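Local atomic coordinates of predicted DNA-binding transcriptional regulator (Aliivibrio fischeri ES114, PDB entry 7DWO), a protein that probably binds DNA at cis-regulatory sites and regulates transcription as a tetrameric member of the LysR family. Residues Tyr120-Ser125 and Glu282-Ile287. The protein carries 1 engineered substitution. Sequence-based numbering, arbitrary orientation.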
loop_
_atom_site.group_PDB
_atom_site.type_symbol
_atom_site.label_atom_id
_atom_site.label_comp_id
_atom_site.label_asym_id
_atom_site.label_seq_id
_atom_site.Cartn_x
_atom_site.Cartn_y
_atom_site.Cartn_z
ATOM N N TYR A 120 12.626 19.782 -37.515
ATOM C CA TYR A 120 12.820 18.584 -36.711
ATOM C C TYR A 120 13.690 18.859 -35.493
ATOM O O TYR A 120 14.069 17.922 -34.783
ATOM C CB TYR A 120 13.427 17.464 -37.559
ATOM C CG TYR A 120 12.578 17.073 -38.747
ATOM C CD1 TYR A 120 11.622 16.070 -38.643
ATOM C CD2 TYR A 120 12.728 17.712 -39.972
ATOM C CE1 TYR A 120 10.842 15.711 -39.727
ATOM C CE2 TYR A 120 11.952 17.360 -41.061
ATOM C CZ TYR A 120 11.011 16.360 -40.934
ATOM O OH TYR A 120 10.237 16.008 -42.016
ATOM N N LYS A 121 14.014 20.124 -35.241
ATOM C CA LYS A 121 14.820 20.482 -34.081
ATOM C C LYS A 121 14.027 20.235 -32.803
ATOM O O LYS A 121 12.858 20.627 -32.719
ATOM C CB LYS A 121 15.248 21.946 -34.168
ATOM C CG LYS A 121 16.019 22.445 -32.958
ATOM C CD LYS A 121 16.333 23.925 -33.086
ATOM C CE LYS A 121 17.061 24.448 -31.859
ATOM N NZ LYS A 121 17.314 25.913 -31.952
ATOM N N PRO A 122 14.616 19.599 -31.798
ATOM C CA PRO A 122 13.856 19.251 -30.596
ATOM C C PRO A 122 13.629 20.442 -29.678
ATOM O O PRO A 122 14.425 21.381 -29.615
ATOM C CB PRO A 122 14.740 18.201 -29.912
ATOM C CG PRO A 122 15.764 17.794 -30.951
ATOM C CD PRO A 122 15.960 19.005 -31.789
ATOM N N ILE A 123 12.510 20.384 -28.962
ATOM C CA ILE A 123 12.194 21.312 -27.882
ATOM C C ILE A 123 12.231 20.508 -26.590
ATOM O O ILE A 123 11.387 19.631 -26.370
ATOM C CB ILE A 123 10.830 21.988 -28.085
ATOM C CG1 ILE A 123 10.883 22.965 -29.261
ATOM C CG2 ILE A 123 10.389 22.702 -26.814
ATOM C CD1 ILE A 123 9.613 23.772 -29.442
ATOM N N LEU A 124 13.214 20.785 -25.740
ATOM C CA LEU A 124 13.410 19.990 -24.535
ATOM C C LEU A 124 12.427 20.410 -23.451
ATOM O O LEU A 124 12.226 21.605 -23.208
ATOM C CB LEU A 124 14.844 20.132 -24.027
ATOM C CG LEU A 124 15.956 19.652 -24.963
ATOM C CD1 LEU A 124 17.323 19.850 -24.321
ATOM C CD2 LEU A 124 15.744 18.197 -25.338
ATOM N N SER A 125 11.809 19.423 -22.806
ATOM C CA SER A 125 10.985 19.625 -21.619
ATOM C C SER A 125 11.628 18.800 -20.510
ATOM O O SER A 125 11.429 17.584 -20.442
ATOM C CB SER A 125 9.539 19.208 -21.866
ATOM O OG SER A 125 8.797 19.212 -20.659
ATOM N N GLU A 282 14.759 10.845 -31.253
ATOM C CA GLU A 282 15.949 10.152 -31.736
ATOM C C GLU A 282 17.112 11.114 -31.934
ATOM O O GLU A 282 18.268 10.734 -31.725
ATOM C CB GLU A 282 15.638 9.414 -33.039
ATOM C CG GLU A 282 14.498 8.407 -32.934
ATOM C CD GLU A 282 14.842 7.203 -32.072
ATOM O OE1 GLU A 282 16.035 7.001 -31.767
ATOM O OE2 GLU A 282 13.913 6.455 -31.701
ATOM N N LYS A 283 16.827 12.358 -32.320
ATOM C CA LYS A 283 17.881 13.359 -32.447
ATOM C C LYS A 283 18.503 13.668 -31.089
ATOM O O LYS A 283 19.733 13.733 -30.954
ATOM C CB LYS A 283 17.310 14.623 -33.088
ATOM C CG LYS A 283 18.320 15.483 -33.824
ATOM C CD LYS A 283 17.604 16.552 -34.638
ATOM C CE LYS A 283 18.576 17.387 -35.455
ATOM N NZ LYS A 283 17.863 18.408 -36.274
ATOM N N VAL A 284 17.663 13.857 -30.068
ATOM C CA VAL A 284 18.167 14.075 -28.713
ATOM C C VAL A 284 18.985 12.876 -28.250
ATOM O O VAL A 284 20.046 13.027 -27.630
ATOM C CB VAL A 284 17.003 14.367 -27.748
ATOM C CG1 VAL A 284 17.505 14.439 -26.316
ATOM C CG2 VAL A 284 16.327 15.661 -28.125
ATOM N N TRP A 285 18.507 11.665 -28.548
ATOM C CA TRP A 285 19.226 10.463 -28.139
ATOM C C TRP A 285 20.593 10.385 -28.809
ATOM O O TRP A 285 21.598 10.079 -28.159
ATOM C CB TRP A 285 18.396 9.221 -28.465
ATOM C CG TRP A 285 19.077 7.951 -28.075
ATOM C CD1 TRP A 285 19.762 7.102 -28.895
ATOM C CD2 TRP A 285 19.158 7.392 -26.760
ATOM N NE1 TRP A 285 20.257 6.044 -28.171
ATOM C CE2 TRP A 285 19.900 6.199 -26.858
ATOM C CE3 TRP A 285 18.671 7.784 -25.510
ATOM C CZ2 TRP A 285 20.166 5.394 -25.754
ATOM C CZ3 TRP A 285 18.935 6.983 -24.414
ATOM C CH2 TRP A 285 19.677 5.803 -24.544
ATOM N N SER A 286 20.646 10.662 -30.113
ATOM C CA SER A 286 21.912 10.606 -30.833
ATOM C C SER A 286 22.874 11.687 -30.361
ATOM O O SER A 286 24.090 11.461 -30.330
ATOM C CB SER A 286 21.666 10.731 -32.336
ATOM O OG SER A 286 22.877 10.590 -33.062
ATOM N N ILE A 287 22.359 12.861 -29.992
ATOM C CA ILE A 287 23.224 13.899 -29.444
ATOM C C ILE A 287 23.767 13.478 -28.084
ATOM O O ILE A 287 24.940 13.713 -27.768
ATOM C CB ILE A 287 22.467 15.238 -29.374
ATOM C CG1 ILE A 287 22.357 15.842 -30.775
ATOM C CG2 ILE A 287 23.147 16.200 -28.409
ATOM C CD1 ILE A 287 21.690 17.187 -30.807
#
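Val284 meets the ring of Pro122 through a single methyl: Val284 CG2 lies 3.5 Å from Pro122 CB and almost as near to Pro122 CG, the two side chains running antiparallel alongside one another. That methyl stands anti to the carbonyl carbon of its own residue, a setting that also brings Val284 CG2 3.8 Å from Leu124 CD2. One branch thus serves two partners, an example of how a beta-branched residue can join a helix to a strand and the loop leading into it, with no hydrogen bond between 120-125 and 282-287. On the buried side Val284 also packs on Val95 of the neighbouring parallel strand 94-99 and on Met111 of helix 101-113. This is the alpha/beta layering of the LysR substrate-binding domain, with helix 279-289 laid against the beginning of strand 123-128, at the edge of the sheet within its own chain, where a strand of a second subunit continues it in parallel. Toward solvent the packing thins. Lys283, extended beyond CG, lies roughly perpendicular to the Pro122 side chain, with Lys283 CD 4.1 Å from Pro122 CD. Lys283 CD passes 3.8 Å from Tyr120 O. Lys283 NZ is 4.1 Å from Tyr120 O, too far for a hydrogen bond, and the poorly ordered Tyr120 ring points off from the helix.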